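Local coordinates for putative pachytene checkpoint protein 2 (Caenorhabditis elegans, PDB 4XGU) that is an AAA+ family ATPase that binds and hydrolyses ATP and probably plays a key role in chromosome recombination during meiosis, at residues Val229-Glu241 / Leu280-Val293. Residues are numbered along the deposited sequence; the frame is centred on the assembly and turned at random.
Sequences VQKMFDQIDELAE and LLTQIDRIRRRDNV
R286 reaches from helix 275-288 to two aspartates one turn apart on helix 228-241. With CG anti to the backbone N (chi1 167°) and a bend at chi3, its guanidinium lies between them: NH2 sits 2.7 Å from D234 OD1, which it meets from above the carboxylate plane, while NH1 makes a salt bridge of 2.6 Å to D237 OD2, the D237 carboxylate and guanidinium planes 29° apart. Within the same helix Q283 OE1 takes a weak bond from R286 NE. A leucine in place of R286 would probably leave D234 and D237 OD2 without the cation that links them. Beneath this polar rim, the F233 ring drops as a knob among L280, Q283, I284 and I287. Q283 CB makes a CH-pi contact over one face, 3.8 Å from the ring centroid; I236 CD1 lies over the opposite face. Past the helix, N292 ND2 donates to A240 O (3.3 Å), and V293 CG2 packs on A240 CB. Segments 229-241 and 280-288 run nearly parallel, 9° apart, in the AAA domain: I236 and F233 also touch strand 206-212, V229 and L280 meet F222 of helix 217-224, and V293 opens strand 293-299 of the central sheet.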
loop_
_atom_site.group_PDB
_atom_site.type_symbol
_atom_site.label_atom_id
_atom_site.label_comp_id
_atom_site.label_asym_id
_atom_site.label_seq_id
_atom_site.Cartn_x
_atom_site.Cartn_y
_atom_site.Cartn_z
ATOM N N VAL B 229 -3.466 -3.484 26.454
ATOM C CA VAL B 229 -3.769 -2.061 26.525
ATOM C C VAL B 229 -5.149 -1.927 27.156
ATOM O O VAL B 229 -5.378 -1.066 28.004
ATOM C CB VAL B 229 -3.743 -1.380 25.145
ATOM C CG1 VAL B 229 -4.136 0.087 25.268
ATOM C CG2 VAL B 229 -2.367 -1.514 24.510
ATOM N N GLN B 230 -6.057 -2.806 26.744
ATOM C CA GLN B 230 -7.379 -2.903 27.351
ATOM C C GLN B 230 -7.276 -3.296 28.820
ATOM O O GLN B 230 -7.924 -2.700 29.682
ATOM C CB GLN B 230 -8.240 -3.919 26.597
ATOM C CG GLN B 230 -9.436 -4.415 27.388
ATOM C CD GLN B 230 -10.744 -4.174 26.671
ATOM O OE1 GLN B 230 -10.785 -4.080 25.445
ATOM N NE2 GLN B 230 -11.826 -4.067 27.434
ATOM N N LYS B 231 -6.457 -4.307 29.094
ATOM C CA LYS B 231 -6.248 -4.797 30.452
ATOM C C LYS B 231 -5.671 -3.711 31.356
ATOM O O LYS B 231 -6.046 -3.594 32.524
ATOM C CB LYS B 231 -5.323 -6.017 30.436
ATOM C CG LYS B 231 -4.946 -6.539 31.810
ATOM C CD LYS B 231 -3.960 -7.690 31.705
ATOM C CE LYS B 231 -3.514 -8.162 33.081
ATOM N NZ LYS B 231 -2.528 -9.277 33.004
ATOM N N MET B 232 -4.757 -2.917 30.807
ATOM C CA MET B 232 -4.124 -1.846 31.562
ATOM C C MET B 232 -5.127 -0.754 31.905
ATOM O O MET B 232 -5.179 -0.278 33.039
ATOM C CB MET B 232 -2.953 -1.257 30.776
ATOM C CG MET B 232 -2.203 -0.160 31.507
ATOM S SD MET B 232 -0.834 0.479 30.527
ATOM C CE MET B 232 -1.695 0.967 29.036
ATOM N N PHE B 233 -5.924 -0.365 30.916
ATOM C CA PHE B 233 -6.913 0.688 31.102
ATOM C C PHE B 233 -8.078 0.213 31.969
ATOM O O PHE B 233 -8.733 1.017 32.633
ATOM C CB PHE B 233 -7.412 1.187 29.744
ATOM C CG PHE B 233 -6.518 2.220 29.112
ATOM C CD1 PHE B 233 -5.287 1.870 28.582
ATOM C CD2 PHE B 233 -6.909 3.546 29.049
ATOM C CE1 PHE B 233 -4.467 2.825 28.004
ATOM C CE2 PHE B 233 -6.092 4.502 28.474
ATOM C CZ PHE B 233 -4.870 4.140 27.951
ATOM N N ASP B 234 -8.325 -1.095 31.968
ATOM C CA ASP B 234 -9.362 -1.678 32.815
ATOM C C ASP B 234 -9.015 -1.516 34.292
ATOM O O ASP B 234 -9.901 -1.366 35.135
ATOM C CB ASP B 234 -9.566 -3.157 32.482
ATOM C CG ASP B 234 -10.572 -3.371 31.366
ATOM O OD1 ASP B 234 -11.630 -2.707 31.383
ATOM O OD2 ASP B 234 -10.303 -4.202 30.472
ATOM N N GLN B 235 -7.722 -1.549 34.598
ATOM C CA GLN B 235 -7.260 -1.331 35.963
ATOM C C GLN B 235 -7.398 0.138 36.350
ATOM O O GLN B 235 -7.764 0.458 37.482
ATOM C CB GLN B 235 -5.810 -1.784 36.127
ATOM C CG GLN B 235 -5.243 -1.498 37.503
ATOM C CD GLN B 235 -3.949 -2.234 37.769
ATOM O OE1 GLN B 235 -3.241 -2.629 36.843
ATOM N NE2 GLN B 235 -3.638 -2.431 39.045
ATOM N N ILE B 236 -7.099 1.027 35.406
ATOM C CA ILE B 236 -7.295 2.455 35.621
ATOM C C ILE B 236 -8.763 2.727 35.888
ATOM O O ILE B 236 -9.114 3.557 36.727
ATOM C CB ILE B 236 -6.850 3.299 34.412
ATOM C CG1 ILE B 236 -5.534 2.780 33.837
ATOM C CG2 ILE B 236 -6.736 4.768 34.803
ATOM C CD1 ILE B 236 -5.015 3.604 32.679
ATOM N N ASP B 237 -9.617 2.011 35.163
ATOM C CA ASP B 237 -11.057 2.167 35.292
ATOM C C ASP B 237 -11.515 1.827 36.706
ATOM O O ASP B 237 -12.288 2.576 37.302
ATOM C CB ASP B 237 -11.784 1.293 34.270
ATOM C CG ASP B 237 -13.228 1.705 34.071
ATOM O OD1 ASP B 237 -13.977 1.783 35.067
ATOM O OD2 ASP B 237 -13.617 1.965 32.913
ATOM N N GLU B 238 -11.035 0.705 37.237
ATOM C CA GLU B 238 -11.365 0.306 38.604
ATOM C C GLU B 238 -10.956 1.378 39.605
ATOM O O GLU B 238 -11.694 1.681 40.542
ATOM C CB GLU B 238 -10.691 -1.019 38.966
ATOM C CG GLU B 238 -11.510 -2.253 38.628
ATOM C CD GLU B 238 -11.110 -3.452 39.466
ATOM O OE1 GLU B 238 -10.183 -3.314 40.292
ATOM O OE2 GLU B 238 -11.724 -4.530 39.303
ATOM N N LEU B 239 -9.776 1.952 39.394
ATOM C CA LEU B 239 -9.280 3.024 40.246
ATOM C C LEU B 239 -10.139 4.270 40.069
ATOM O O LEU B 239 -10.300 5.063 40.996
ATOM C CB LEU B 239 -7.817 3.326 39.924
ATOM C CG LEU B 239 -6.892 3.588 41.112
ATOM C CD1 LEU B 239 -7.068 2.510 42.167
ATOM C CD2 LEU B 239 -5.448 3.643 40.646
ATOM N N ALA B 240 -10.693 4.428 38.872
ATOM C CA ALA B 240 -11.569 5.553 38.567
ATOM C C ALA B 240 -12.975 5.310 39.103
ATOM O O ALA B 240 -13.708 6.256 39.391
ATOM C CB ALA B 240 -11.609 5.801 37.071
ATOM N N GLU B 241 -13.344 4.036 39.226
ATOM C CA GLU B 241 -14.622 3.649 39.821
ATOM C C GLU B 241 -14.678 4.111 41.271
ATOM O O GLU B 241 -15.748 4.404 41.807
ATOM C CB GLU B 241 -14.832 2.134 39.735
ATOM C CG GLU B 241 -15.130 1.622 38.331
ATOM C CD GLU B 241 -15.079 0.107 38.232
ATOM O OE1 GLU B 241 -14.993 -0.415 37.099
ATOM O OE2 GLU B 241 -15.123 -0.562 39.285
ATOM N N LEU B 280 -6.538 1.901 22.019
ATOM C CA LEU B 280 -6.025 2.947 22.893
ATOM C C LEU B 280 -6.981 4.135 22.943
ATOM O O LEU B 280 -7.378 4.577 24.022
ATOM C CB LEU B 280 -4.641 3.405 22.429
ATOM C CG LEU B 280 -3.991 4.500 23.277
ATOM C CD1 LEU B 280 -3.492 3.933 24.600
ATOM C CD2 LEU B 280 -2.866 5.187 22.516
ATOM N N LEU B 281 -7.353 4.641 21.770
ATOM C CA LEU B 281 -8.260 5.783 21.665
ATOM C C LEU B 281 -9.642 5.469 22.232
ATOM O O LEU B 281 -10.278 6.325 22.848
ATOM C CB LEU B 281 -8.385 6.234 20.209
ATOM C CG LEU B 281 -7.585 7.483 19.820
ATOM C CD1 LEU B 281 -6.091 7.258 19.998
ATOM C CD2 LEU B 281 -7.902 7.899 18.393
ATOM N N THR B 282 -10.102 4.240 22.016
ATOM C CA THR B 282 -11.356 3.779 22.601
ATOM C C THR B 282 -11.240 3.728 24.122
ATOM O O THR B 282 -12.142 4.167 24.839
ATOM C CB THR B 282 -11.756 2.393 22.064
ATOM O OG1 THR B 282 -11.989 2.477 20.653
ATOM C CG2 THR B 282 -13.016 1.894 22.752
ATOM N N GLN B 283 -10.118 3.205 24.611
ATOM C CA GLN B 283 -9.871 3.137 26.047
ATOM C C GLN B 283 -9.670 4.529 26.635
ATOM O O GLN B 283 -10.018 4.775 27.791
ATOM C CB GLN B 283 -8.657 2.258 26.349
ATOM C CG GLN B 283 -8.915 0.782 26.149
ATOM C CD GLN B 283 -10.226 0.347 26.760
ATOM O OE1 GLN B 283 -10.409 0.409 27.976
ATOM N NE2 GLN B 283 -11.156 -0.084 25.918
ATOM N N ILE B 284 -9.110 5.432 25.836
ATOM C CA ILE B 284 -8.987 6.829 26.237
ATOM C C ILE B 284 -10.373 7.433 26.419
ATOM O O ILE B 284 -10.633 8.123 27.403
ATOM C CB ILE B 284 -8.192 7.659 25.207
ATOM C CG1 ILE B 284 -6.700 7.343 25.297
ATOM C CG2 ILE B 284 -8.401 9.142 25.439
ATOM C CD1 ILE B 284 -5.854 8.126 24.317
ATOM N N ASP B 285 -11.262 7.150 25.474
ATOM C CA ASP B 285 -12.622 7.676 25.509
ATOM C C ASP B 285 -13.414 7.205 26.725
ATOM O O ASP B 285 -14.190 7.969 27.300
ATOM C CB ASP B 285 -13.371 7.293 24.234
ATOM C CG ASP B 285 -13.135 8.274 23.105
ATOM O OD1 ASP B 285 -12.004 8.791 22.992
ATOM O OD2 ASP B 285 -14.087 8.535 22.338
ATOM N N ARG B 286 -13.222 5.946 27.109
ATOM C CA ARG B 286 -13.920 5.395 28.264
ATOM C C ARG B 286 -13.514 6.110 29.541
ATOM O O ARG B 286 -14.345 6.425 30.391
ATOM C CB ARG B 286 -13.638 3.898 28.405
ATOM C CG ARG B 286 -14.076 3.323 29.746
ATOM C CD ARG B 286 -14.245 1.817 29.683
ATOM N NE ARG B 286 -12.974 1.129 29.498
ATOM C CZ ARG B 286 -12.490 0.218 30.337
ATOM N NH1 ARG B 286 -13.175 -0.117 31.422
ATOM N NH2 ARG B 286 -11.322 -0.361 30.088
ATOM N N ILE B 287 -12.220 6.371 29.654
ATOM C CA ILE B 287 -11.636 6.915 30.868
ATOM C C ILE B 287 -12.025 8.376 31.127
ATOM O O ILE B 287 -12.374 8.743 32.254
ATOM C CB ILE B 287 -10.103 6.772 30.810
ATOM C CG1 ILE B 287 -9.712 5.318 31.076
ATOM C CG2 ILE B 287 -9.426 7.682 31.799
ATOM C CD1 ILE B 287 -8.315 5.153 31.618
ATOM N N ARG B 288 -11.987 9.199 30.082
ATOM C CA ARG B 288 -12.247 10.632 30.211
ATOM C C ARG B 288 -13.686 10.963 30.616
ATOM O O ARG B 288 -13.964 12.076 31.061
ATOM C CB ARG B 288 -11.912 11.345 28.898
ATOM C CG ARG B 288 -12.429 10.630 27.665
ATOM C CD ARG B 288 -12.173 11.429 26.401
ATOM N NE ARG B 288 -13.180 12.467 26.213
ATOM C CZ ARG B 288 -13.203 13.309 25.186
ATOM N NH1 ARG B 288 -12.268 13.240 24.250
ATOM N NH2 ARG B 288 -14.163 14.222 25.096
ATOM N N ARG B 289 -14.593 10.002 30.465
ATOM C CA ARG B 289 -15.999 10.226 30.792
ATOM C C ARG B 289 -16.224 10.430 32.283
ATOM O O ARG B 289 -17.196 11.064 32.691
ATOM C CB ARG B 289 -16.858 9.062 30.300
ATOM C CG ARG B 289 -17.379 9.254 28.894
ATOM C CD ARG B 289 -18.174 8.055 28.414
ATOM N NE ARG B 289 -17.905 7.792 27.004
ATOM C CZ ARG B 289 -18.422 8.491 25.998
ATOM N NH1 ARG B 289 -19.248 9.501 26.240
ATOM N NH2 ARG B 289 -18.112 8.182 24.746
ATOM N N ARG B 290 -15.324 9.890 33.095
ATOM C CA ARG B 290 -15.436 10.025 34.541
ATOM C C ARG B 290 -15.130 11.453 34.987
ATOM O O ARG B 290 -14.327 12.150 34.368
ATOM C CB ARG B 290 -14.497 9.045 35.240
ATOM C CG ARG B 290 -14.536 7.642 34.673
ATOM C CD ARG B 290 -15.002 6.646 35.718
ATOM N NE ARG B 290 -15.161 5.309 35.155
ATOM C CZ ARG B 290 -15.739 4.298 35.792
ATOM N NH1 ARG B 290 -16.216 4.470 37.016
ATOM N NH2 ARG B 290 -15.846 3.116 35.202
ATOM N N ASP B 291 -15.776 11.881 36.065
ATOM C CA ASP B 291 -15.572 13.223 36.594
ATOM C C ASP B 291 -14.264 13.340 37.366
ATOM O O ASP B 291 -13.622 14.392 37.364
ATOM C CB ASP B 291 -16.741 13.624 37.495
ATOM C CG ASP B 291 -18.027 13.838 36.725
ATOM O OD1 ASP B 291 -17.962 13.995 35.487
ATOM O OD2 ASP B 291 -19.102 13.860 37.360
ATOM N N ASN B 292 -13.868 12.256 38.026
ATOM C CA ASN B 292 -12.691 12.273 38.889
ATOM C C ASN B 292 -11.423 11.805 38.180
ATOM O O ASN B 292 -10.524 11.250 38.803
ATOM C CB ASN B 292 -12.933 11.402 40.122
ATOM C CG ASN B 292 -13.049 9.928 39.781
ATOM O OD1 ASN B 292 -13.441 9.564 38.672
ATOM N ND2 ASN B 292 -12.705 9.071 40.735
ATOM N N VAL B 293 -11.354 12.030 36.874
ATOM C CA VAL B 293 -10.222 11.563 36.086
ATOM C C VAL B 293 -9.664 12.688 35.224
ATOM O O VAL B 293 -10.404 13.562 34.786
ATOM C CB VAL B 293 -10.626 10.374 35.192
ATOM C CG1 VAL B 293 -9.482 9.958 34.301
ATOM C CG2 VAL B 293 -11.076 9.203 36.044
#